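Local structure of processed glycerol phosphate lipoteichoic acid synthase 2 (Bacillus subtilis, 2W8D) at residues E55-L60 against Y230-I235; S44-Y49 against D222-S227; S38-Q43 against S197-F202. The protein is a member of the sulfatase family within the alkaline phosphatase superfamily, an alpha/beta domain that holds a magnesium ion beside a phosphothreonine. One frame throughout, in Å; residues are numbered along the deposited sequence.

Contact 1: E55-L60 against Y230-I235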
loop_
_atom_site.group_PDB
_atom_site.type_symbol
_atom_site.label_atom_id
_atom_site.label_comp_id
_atom_site.label_asym_id
_atom_site.label_seq_id
_atom_site.Cartn_x
_atom_site.Cartn_y
_atom_site.Cartn_z
ATOM N N GLU A 55 -11.819 -14.157 -16.652
ATOM C CA GLU A 55 -10.863 -13.414 -15.852
ATOM C C GLU A 55 -11.455 -13.050 -14.504
ATOM O O GLU A 55 -12.641 -12.755 -14.391
ATOM C CB GLU A 55 -10.432 -12.170 -16.592
ATOM C CG GLU A 55 -9.699 -12.454 -17.897
ATOM C CD GLU A 55 -9.566 -11.220 -18.754
ATOM O OE1 GLU A 55 -9.050 -10.198 -18.251
ATOM O OE2 GLU A 55 -9.989 -11.271 -19.935
ATOM N N VAL A 56 -10.615 -13.083 -13.475
ATOM C CA VAL A 56 -11.041 -12.814 -12.124
ATOM C C VAL A 56 -11.040 -11.313 -11.933
ATOM O O VAL A 56 -11.992 -10.757 -11.393
ATOM C CB VAL A 56 -10.104 -13.474 -11.065
ATOM C CG1 VAL A 56 -10.525 -13.037 -9.648
ATOM C CG2 VAL A 56 -10.113 -14.994 -11.191
ATOM N N THR A 57 -9.974 -10.641 -12.352
ATOM C CA THR A 57 -9.939 -9.168 -12.194
ATOM C C THR A 57 -9.832 -8.382 -13.546
ATOM O O THR A 57 -8.822 -7.705 -13.800
ATOM C CB THR A 57 -8.854 -8.751 -11.178
ATOM O OG1 THR A 57 -7.584 -9.251 -11.599
ATOM C CG2 THR A 57 -9.151 -9.339 -9.790
ATOM N N PRO A 58 -10.866 -8.485 -14.422
ATOM C CA PRO A 58 -10.718 -7.912 -15.773
ATOM C C PRO A 58 -10.412 -6.403 -15.835
ATOM O O PRO A 58 -9.700 -5.965 -16.754
ATOM C CB PRO A 58 -12.089 -8.201 -16.457
ATOM C CG PRO A 58 -13.074 -8.385 -15.318
ATOM C CD PRO A 58 -12.180 -9.133 -14.260
ATOM N N PHE A 59 -10.933 -5.601 -14.907
ATOM C CA PHE A 59 -10.566 -4.175 -14.947
ATOM C C PHE A 59 -9.097 -3.934 -14.612
ATOM O O PHE A 59 -8.404 -3.179 -15.307
ATOM C CB PHE A 59 -11.446 -3.301 -14.046
ATOM C CG PHE A 59 -11.332 -1.839 -14.353
ATOM C CD1 PHE A 59 -11.860 -1.327 -15.553
ATOM C CD2 PHE A 59 -10.657 -0.984 -13.476
ATOM C CE1 PHE A 59 -11.788 0.055 -15.868
ATOM C CE2 PHE A 59 -10.546 0.378 -13.758
ATOM C CZ PHE A 59 -11.135 0.921 -14.970
ATOM N N LEU A 60 -8.636 -4.598 -13.557
ATOM C CA LEU A 60 -7.270 -4.433 -13.069
ATOM C C LEU A 60 -6.319 -4.952 -14.128
ATOM O O LEU A 60 -5.295 -4.322 -14.393
ATOM C CB LEU A 60 -7.078 -5.115 -11.706
ATOM C CG LEU A 60 -7.889 -4.426 -10.570
ATOM C CD1 LEU A 60 -7.734 -5.113 -9.179
ATOM C CD2 LEU A 60 -7.632 -2.919 -10.414
ATOM N N TYR A 230 -15.649 -9.193 -7.287
ATOM C CA TYR A 230 -16.470 -8.102 -6.790
ATOM C C TYR A 230 -15.657 -6.787 -6.572
ATOM O O TYR A 230 -16.101 -5.680 -6.984
ATOM C CB TYR A 230 -17.243 -8.539 -5.525
ATOM C CG TYR A 230 -18.107 -7.444 -4.924
ATOM C CD1 TYR A 230 -19.425 -7.254 -5.347
ATOM C CD2 TYR A 230 -17.586 -6.569 -3.969
ATOM C CE1 TYR A 230 -20.209 -6.239 -4.813
ATOM C CE2 TYR A 230 -18.338 -5.568 -3.432
ATOM C CZ TYR A 230 -19.654 -5.398 -3.871
ATOM O OH TYR A 230 -20.399 -4.406 -3.341
ATOM N N LEU A 231 -14.503 -6.903 -5.919
ATOM C CA LEU A 231 -13.557 -5.791 -5.746
ATOM C C LEU A 231 -13.234 -5.145 -7.111
ATOM O O LEU A 231 -13.264 -3.928 -7.253
ATOM C CB LEU A 231 -12.259 -6.276 -5.065
ATOM C CG LEU A 231 -11.191 -5.211 -4.737
ATOM C CD1 LEU A 231 -11.782 -3.917 -4.132
ATOM C CD2 LEU A 231 -10.104 -5.717 -3.792
ATOM N N ASP A 232 -12.942 -5.978 -8.095
ATOM C CA ASP A 232 -12.610 -5.500 -9.424
ATOM C C ASP A 232 -13.745 -4.689 -10.093
ATOM O O ASP A 232 -13.494 -3.663 -10.690
ATOM C CB ASP A 232 -12.219 -6.667 -10.304
ATOM C CG ASP A 232 -11.684 -6.231 -11.644
ATOM O OD1 ASP A 232 -10.507 -5.785 -11.644
ATOM O OD2 ASP A 232 -12.416 -6.358 -12.679
ATOM N N GLN A 233 -14.983 -5.142 -9.970
ATOM C CA GLN A 233 -16.135 -4.359 -10.436
ATOM C C GLN A 233 -16.282 -3.024 -9.720
ATOM O O GLN A 233 -16.652 -2.034 -10.342
ATOM C CB GLN A 233 -17.416 -5.185 -10.345
ATOM C CG GLN A 233 -17.353 -6.443 -11.238
ATOM C CD GLN A 233 -18.584 -7.346 -11.139
ATOM O OE1 GLN A 233 -19.225 -7.447 -10.089
ATOM N NE2 GLN A 233 -18.914 -8.009 -12.243
ATOM N N SER A 234 -15.995 -2.997 -8.423
ATOM C CA SER A 234 -16.054 -1.793 -7.609
ATOM C C SER A 234 -15.044 -0.764 -8.074
ATOM O O SER A 234 -15.338 0.411 -8.069
ATOM C CB SER A 234 -15.743 -2.111 -6.136
ATOM O OG SER A 234 -16.606 -3.095 -5.590
ATOM N N ILE A 235 -13.842 -1.196 -8.441
ATOM C CA ILE A 235 -12.804 -0.268 -8.892
ATOM C C ILE A 235 -13.214 0.309 -10.250
ATOM O O ILE A 235 -13.102 1.522 -10.473
ATOM C CB ILE A 235 -11.405 -0.934 -9.007
ATOM C CG1 ILE A 235 -10.930 -1.444 -7.641
ATOM C CG2 ILE A 235 -10.390 0.033 -9.680
ATOM C CD1 ILE A 235 -11.209 -0.462 -6.498
#
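Asp-232 meets the first turn of helix 58-65 with both carboxylate oxygens. Phe-59 N donates to OD2 of Asp-232 at 2.8 Å, nearly straight at 166°, and Leu-60 N donates to OD1 of Asp-232 at 2.9 Å. Each oxygen accepts through its syn lone pair, so two nearly parallel bonds grip the oxygen edge of the carboxylate and fix its rotation. The group reaches there because CG of Asp-232 stands anti to its backbone N (chi1 -172°), which points the carboxylate off helix 219-244. Carbon closes round the charge: CD of Pro-58 comes within 3.2 Å of OD2 of Asp-232, and CG of Leu-60 lies 3.1 Å from OD1 of Asp-232, the two side chains running antiparallel. One turn on, CG2 of Ile-235 touches the Phe-59 ring at CD2 (3.9 Å) and Leu-60 at CD2 (4.1 Å); Ile-235 also packs on Val-37 and Leu-39 of strand 33-39. Phe-239 meets Phe-59 edge-to-face. Thr-57, at the N-cap position, makes no capping bond, and the negative charge probably interacts favourably with the helix dipole: a helix N terminus whose first-turn N-H groups are bound by a carboxylate, tying two helices of the sulfatase-family domain.

Contact 2: S44-Y49 against D222-S227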
loop_
_atom_site.group_PDB
_atom_site.type_symbol
_atom_site.label_atom_id
_atom_site.label_comp_id
_atom_site.label_asym_id
_atom_site.label_seq_id
_atom_site.Cartn_x
_atom_site.Cartn_y
_atom_site.Cartn_z
ATOM N N SER A 44 -0.837 -10.301 -6.082
ATOM C CA SER A 44 -0.503 -10.172 -7.485
ATOM C C SER A 44 -0.802 -11.425 -8.310
ATOM O O SER A 44 -1.017 -11.303 -9.499
ATOM C CB SER A 44 0.980 -9.792 -7.653
ATOM O OG SER A 44 1.247 -8.448 -7.225
ATOM N N PHE A 45 -0.808 -12.618 -7.711
ATOM C CA PHE A 45 -1.115 -13.816 -8.510
ATOM C C PHE A 45 -2.487 -13.767 -9.189
ATOM O O PHE A 45 -2.682 -14.410 -10.215
ATOM C CB PHE A 45 -0.939 -15.134 -7.733
ATOM C CG PHE A 45 -2.088 -15.472 -6.828
ATOM C CD1 PHE A 45 -3.156 -16.205 -7.292
ATOM C CD2 PHE A 45 -2.091 -15.063 -5.505
ATOM C CE1 PHE A 45 -4.238 -16.501 -6.435
ATOM C CE2 PHE A 45 -3.130 -15.376 -4.660
ATOM C CZ PHE A 45 -4.220 -16.073 -5.131
ATOM N N ILE A 46 -3.416 -13.029 -8.593
ATOM C CA ILE A 46 -4.743 -12.796 -9.136
ATOM C C ILE A 46 -4.765 -12.064 -10.483
ATOM O O ILE A 46 -5.679 -12.276 -11.287
ATOM C CB ILE A 46 -5.617 -12.013 -8.127
ATOM C CG1 ILE A 46 -6.166 -13.010 -7.111
ATOM C CG2 ILE A 46 -6.794 -11.465 -8.763
ATOM C CD1 ILE A 46 -6.850 -14.246 -7.787
ATOM N N ILE A 47 -3.773 -11.205 -10.708
ATOM C CA ILE A 47 -3.666 -10.449 -11.949
ATOM C C ILE A 47 -3.423 -11.421 -13.098
ATOM O O ILE A 47 -2.488 -12.235 -13.062
ATOM C CB ILE A 47 -2.567 -9.368 -11.856
ATOM C CG1 ILE A 47 -2.882 -8.349 -10.759
ATOM C CG2 ILE A 47 -2.421 -8.627 -13.167
ATOM C CD1 ILE A 47 -4.293 -7.731 -10.810
ATOM N N ASP A 48 -4.324 -11.393 -14.062
ATOM C CA ASP A 48 -4.312 -12.263 -15.245
ATOM C C ASP A 48 -4.747 -13.664 -14.997
ATOM O O ASP A 48 -4.731 -14.464 -15.918
ATOM C CB ASP A 48 -2.975 -12.226 -16.000
ATOM C CG ASP A 48 -2.777 -10.903 -16.727
ATOM O OD1 ASP A 48 -3.789 -10.232 -17.018
ATOM O OD2 ASP A 48 -1.630 -10.506 -16.984
ATOM N N TYR A 49 -5.132 -13.971 -13.759
ATOM C CA TYR A 49 -5.631 -15.296 -13.435
ATOM C C TYR A 49 -7.029 -15.492 -14.035
ATOM O O TYR A 49 -7.837 -14.551 -14.108
ATOM C CB TYR A 49 -5.710 -15.477 -11.936
ATOM C CG TYR A 49 -5.608 -16.923 -11.537
ATOM C CD1 TYR A 49 -4.360 -17.522 -11.332
ATOM C CD2 TYR A 49 -6.744 -17.708 -11.414
ATOM C CE1 TYR A 49 -4.252 -18.873 -11.000
ATOM C CE2 TYR A 49 -6.649 -19.067 -11.088
ATOM C CZ TYR A 49 -5.406 -19.629 -10.875
ATOM O OH TYR A 49 -5.313 -20.948 -10.554
ATOM N N ASP A 222 -11.434 -21.057 -2.558
ATOM C CA ASP A 222 -12.529 -21.047 -3.538
ATOM C C ASP A 222 -13.271 -19.718 -3.603
ATOM O O ASP A 222 -13.585 -19.264 -4.696
ATOM C CB ASP A 222 -13.551 -22.171 -3.288
ATOM C CG ASP A 222 -12.987 -23.561 -3.584
ATOM O OD1 ASP A 222 -11.855 -23.672 -4.108
ATOM O OD2 ASP A 222 -13.682 -24.561 -3.287
ATOM N N ASN A 223 -13.517 -19.094 -2.445
ATOM C CA ASN A 223 -14.356 -17.885 -2.362
ATOM C C ASN A 223 -13.548 -16.612 -2.554
ATOM O O ASN A 223 -14.096 -15.532 -2.827
ATOM C CB ASN A 223 -15.093 -17.830 -1.025
ATOM C CG ASN A 223 -16.173 -18.889 -0.916
ATOM O OD1 ASN A 223 -16.595 -19.484 -1.907
ATOM N ND2 ASN A 223 -16.612 -19.142 0.296
ATOM N N TYR A 224 -12.236 -16.738 -2.399
ATOM C CA TYR A 224 -11.347 -15.631 -2.670
ATOM C C TYR A 224 -11.658 -15.018 -4.048
ATOM O O TYR A 224 -11.734 -13.809 -4.174
ATOM C CB TYR A 224 -9.914 -16.131 -2.637
ATOM C CG TYR A 224 -8.889 -15.038 -2.715
ATOM C CD1 TYR A 224 -8.731 -14.110 -1.669
ATOM C CD2 TYR A 224 -8.071 -14.921 -3.833
ATOM C CE1 TYR A 224 -7.775 -13.098 -1.755
ATOM C CE2 TYR A 224 -7.104 -13.914 -3.921
ATOM C CZ TYR A 224 -6.948 -13.018 -2.887
ATOM O OH TYR A 224 -5.963 -12.062 -3.003
ATOM N N PHE A 225 -11.801 -15.868 -5.061
ATOM C CA PHE A 225 -11.893 -15.421 -6.440
ATOM C C PHE A 225 -13.164 -14.654 -6.707
ATOM O O PHE A 225 -13.139 -13.758 -7.531
ATOM C CB PHE A 225 -11.810 -16.586 -7.435
ATOM C CG PHE A 225 -10.558 -17.371 -7.312
ATOM C CD1 PHE A 225 -9.349 -16.871 -7.833
ATOM C CD2 PHE A 225 -10.553 -18.604 -6.661
ATOM C CE1 PHE A 225 -8.142 -17.591 -7.706
ATOM C CE2 PHE A 225 -9.341 -19.323 -6.522
ATOM C CZ PHE A 225 -8.146 -18.808 -7.052
ATOM N N GLN A 226 -14.254 -15.023 -6.018
ATOM C CA GLN A 226 -15.524 -14.307 -6.075
ATOM C C GLN A 226 -15.479 -12.917 -5.465
ATOM O O GLN A 226 -15.973 -11.969 -6.071
ATOM C CB GLN A 226 -16.623 -15.099 -5.373
ATOM C CG GLN A 226 -16.920 -16.412 -6.019
ATOM C CD GLN A 226 -18.301 -16.912 -5.684
ATOM O OE1 GLN A 226 -18.935 -16.434 -4.745
ATOM N NE2 GLN A 226 -18.784 -17.879 -6.455
ATOM N N SER A 227 -14.905 -12.776 -4.269
ATOM C CA SER A 227 -14.839 -11.438 -3.677
ATOM C C SER A 227 -13.792 -10.573 -4.362
ATOM O O SER A 227 -13.937 -9.353 -4.419
ATOM C CB SER A 227 -14.684 -11.441 -2.144
ATOM O OG SER A 227 -13.836 -12.488 -1.754
#
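This is an apolar, largely aromatic contact, without a hydrogen bond between its halves, that lays the loop following strand 33-39 against the early turns of helix 219-244. Ile-46 sits at its middle and reaches two consecutive helix residues with different atoms. Its CG1 lies 3.4 Å from CE2 of Tyr-224, at the edge of that ring and near its plane, whereas its CD1 comes 3.6 Å from CE1 of Phe-225. Tyr-224 CG is anti to the backbone N (chi1 -172°) and Phe-225 CG lies beside its own, which swings the two neighbouring rings to separate places along the loop. Tyr-224 extends to Phe-45, whose CZ is 3.8 Å from CE2 of Tyr-224; the planes differ by only 21°, but the rings are slid so far apart that they barely overlap. Phe-225 pairs likewise with Tyr-49, planes at 20° and centroids of the Tyr-49 and Phe-225 rings 5.6 Å apart. The loop presents these groups through a short 3-10 segment, 44-46, followed by a type II beta turn from Ile-46 to Tyr-49, closed by Tyr-49 N donating to Ile-46 O at 3.0 Å. CE1 of Phe-225 lies at the edge of the Phe-45 ring, 4.2 Å from CE1 of Phe-45. Helix 267-273 adds Val-273, which touches both Phe-45 and Phe-225 and accepts a hydrogen bond from Tyr-49 OH at its carbonyl. The hydroxyl of Tyr-224 is hydrogen-bonded to Ser-41 O and Gln-43 N, and Phe-202 meets the Tyr-224 ring edge-to-face.

Contact 3: S38-Q43 against S197-F202. With MG (magnesium ion), chain C.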
loop_
_atom_site.group_PDB
_atom_site.type_symbol
_atom_site.label_atom_id
_atom_site.label_comp_id
_atom_site.label_asym_id
_atom_site.label_seq_id
_atom_site.Cartn_x
_atom_site.Cartn_y
_atom_site.Cartn_z
ATOM N N SER A 38 -6.705 1.354 -1.152
ATOM C CA SER A 38 -6.202 0.142 -0.557
ATOM C C SER A 38 -7.112 -1.007 -0.946
ATOM O O SER A 38 -8.270 -1.055 -0.528
ATOM C CB SER A 38 -6.170 0.305 0.971
ATOM O OG SER A 38 -6.023 -0.939 1.635
ATOM N N LEU A 39 -6.571 -1.934 -1.742
ATOM C CA LEU A 39 -7.269 -3.120 -2.278
ATOM C C LEU A 39 -7.109 -4.280 -1.326
ATOM O O LEU A 39 -6.078 -4.977 -1.347
ATOM C CB LEU A 39 -6.649 -3.500 -3.610
ATOM C CG LEU A 39 -6.654 -2.399 -4.669
ATOM C CD1 LEU A 39 -5.885 -2.803 -5.901
ATOM C CD2 LEU A 39 -8.082 -2.020 -5.052
ATOM N N GLU A 40 -8.106 -4.487 -0.479
ATOM C CA GLU A 40 -8.039 -5.431 0.629
ATOM C C GLU A 40 -7.621 -6.851 0.213
ATOM O O GLU A 40 -8.277 -7.474 -0.664
ATOM C CB GLU A 40 -9.423 -5.500 1.304
ATOM C CG GLU A 40 -9.505 -6.308 2.590
ATOM C CD GLU A 40 -8.379 -6.028 3.578
ATOM O OE1 GLU A 40 -8.259 -4.873 4.082
ATOM O OE2 GLU A 40 -7.596 -6.978 3.843
ATOM N N SER A 41 -6.560 -7.354 0.863
ATOM C CA SER A 41 -6.150 -8.767 0.784
ATOM C C SER A 41 -5.878 -9.255 -0.641
ATOM O O SER A 41 -5.914 -10.455 -0.896
ATOM C CB SER A 41 -7.217 -9.663 1.410
ATOM O OG SER A 41 -7.336 -9.472 2.809
ATOM N N LEU A 42 -5.626 -8.319 -1.561
ATOM C CA LEU A 42 -5.424 -8.645 -2.978
ATOM C C LEU A 42 -3.949 -8.914 -3.338
ATOM O O LEU A 42 -3.086 -8.044 -3.183
ATOM C CB LEU A 42 -5.992 -7.531 -3.847
ATOM C CG LEU A 42 -6.087 -7.959 -5.317
ATOM C CD1 LEU A 42 -7.152 -9.048 -5.505
ATOM C CD2 LEU A 42 -6.339 -6.762 -6.235
ATOM N N GLN A 43 -3.664 -10.119 -3.805
ATOM C CA GLN A 43 -2.267 -10.536 -4.137
ATOM C C GLN A 43 -2.076 -10.492 -5.652
ATOM O O GLN A 43 -3.022 -10.677 -6.404
ATOM C CB GLN A 43 -1.973 -11.953 -3.599
ATOM C CG GLN A 43 -2.001 -12.036 -2.060
ATOM C CD GLN A 43 -1.970 -13.451 -1.492
ATOM O OE1 GLN A 43 -0.998 -14.213 -1.694
ATOM N NE2 GLN A 43 -3.012 -13.804 -0.749
ATOM N N SER A 197 -14.507 -5.284 1.389
ATOM C CA SER A 197 -15.258 -6.447 0.961
ATOM C C SER A 197 -14.399 -7.706 0.764
ATOM O O SER A 197 -14.870 -8.792 1.040
ATOM C CB SER A 197 -16.028 -6.146 -0.337
ATOM O OG SER A 197 -17.253 -5.435 -0.104
ATOM N N ASN A 198 -13.151 -7.573 0.311
ATOM C CA ASN A 198 -12.327 -8.769 0.083
ATOM C C ASN A 198 -11.596 -9.228 1.360
ATOM O O ASN A 198 -10.367 -9.399 1.351
ATOM C CB ASN A 198 -11.337 -8.555 -1.077
ATOM C CG ASN A 198 -10.780 -9.847 -1.617
ATOM O OD1 ASN A 198 -11.527 -10.821 -1.820
ATOM N ND2 ASN A 198 -9.466 -9.874 -1.877
ATOM N N HIS A 199 -12.356 -9.398 2.448
ATOM C CA HIS A 199 -11.825 -9.793 3.766
ATOM C C HIS A 199 -12.024 -11.270 3.984
ATOM O O HIS A 199 -13.056 -11.809 3.593
ATOM C CB HIS A 199 -12.523 -9.032 4.907
ATOM C CG HIS A 199 -11.669 -7.973 5.542
ATOM N ND1 HIS A 199 -12.017 -6.634 5.550
ATOM C CD2 HIS A 199 -10.467 -8.051 6.174
ATOM C CE1 HIS A 199 -11.081 -5.939 6.176
ATOM N NE2 HIS A 199 -10.129 -6.774 6.561
ATOM N N PHE A 200 -11.005 -11.939 4.560
ATOM C CA PHE A 200 -11.109 -13.327 5.020
ATOM C C PHE A 200 -12.406 -13.533 5.826
ATOM O O PHE A 200 -12.765 -12.663 6.591
ATOM C CB PHE A 200 -9.913 -13.590 5.933
ATOM C CG PHE A 200 -9.813 -14.997 6.413
ATOM C CD1 PHE A 200 -9.035 -15.929 5.709
ATOM C CD2 PHE A 200 -10.508 -15.409 7.574
ATOM C CE1 PHE A 200 -8.942 -17.267 6.159
ATOM C CE2 PHE A 200 -10.428 -16.750 8.025
ATOM C CZ PHE A 200 -9.635 -17.675 7.322
ATOM N N PRO A 201 -13.111 -14.671 5.673
ATOM C CA PRO A 201 -12.939 -15.863 4.822
ATOM C C PRO A 201 -13.454 -15.701 3.379
ATOM O O PRO A 201 -13.578 -16.693 2.695
ATOM C CB PRO A 201 -13.788 -16.920 5.539
ATOM C CG PRO A 201 -14.962 -16.111 6.048
ATOM C CD PRO A 201 -14.300 -14.802 6.527
ATOM N N PHE A 202 -13.746 -14.473 2.932
ATOM C CA PHE A 202 -14.003 -14.194 1.494
ATOM C C PHE A 202 -15.379 -14.639 0.938
ATOM O O PHE A 202 -15.597 -14.653 -0.276
ATOM C CB PHE A 202 -12.861 -14.766 0.619
ATOM C CG PHE A 202 -11.491 -14.314 1.048
ATOM C CD1 PHE A 202 -11.149 -12.973 1.015
ATOM C CD2 PHE A 202 -10.543 -15.233 1.472
ATOM C CE1 PHE A 202 -9.923 -12.559 1.415
ATOM C CE2 PHE A 202 -9.281 -14.829 1.864
ATOM C CZ PHE A 202 -8.953 -13.507 1.847
HETATM MG MG MG C . -6.414 -5.732 5.012
HETATM O O HOH W 1 -8.594 -10.863 4.668
#
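The magnesium site of this sulfatase-family domain lies at the C-terminal end of strand 33-39, where Glu-40 grips the metal and packs against the loop after strand 189-194. Both carboxylate oxygens bind, OE1 of Glu-40 at 2.2 Å and OE2 at 2.1 Å from the magnesium; Asp-258, His-259 and the phosphothreonine at position 84 complete the site. The carboxylate is stacked on one face of the His-199 imidazole, planes 12° apart, with CD of Glu-40 3.5 Å from His-199 NE2. CG of Glu-40, anti to the backbone N (chi1 -173°), stands over the same face in a CH-pi contact, and the bend at chi2 (46°) then folds the carboxylate over the ring. His-199 is held in turn at ND1 by Leu-196 O and at NE2 by a phosphate oxygen of the phosphothreonine. At the backbone, Asn-198 ND2 donates to Glu-40 O at 2.9 Å in the carbonyl plane, and Ser-227 OG bonds to Asn-198 OD1. Ser-41 OG donates to OE2 of Glu-40 at 2.7 Å through the anti lone pair, and a water donates to the same hydroxyl while accepting from Phe-200 N. OE2 is thus shared between metal and serine, and ring, hydroxyl and cation together restrict rotation of the carboxylate: Ser-41 steadies it directly from the second shell, while Asn-198 fixes the backbone that carries it.

From the N terminus the chain runs along strand 33-39 into three closely spaced segments, 38-43, 44-49 and 55-60, the third set off by the turn between strands 50-51 and 54-55. Each later meets a distant partner, so contact 3 closes a loop of about 150 residues at 197-202, and contacts 2 and 1 close loops of about 170 at 222-227 and 230-235. The partners follow in the same order as the first segments, and all three loops therefore cross rather than nest. Contacts 1 and 2 share helix 219-244 and join where Val-56 N meets Tyr-49 O. Contact 1 reaches contact 3 where Leu-60 CD1 packs on Leu-42 CD2, and helix 219-244 backs the metal-binding strand end.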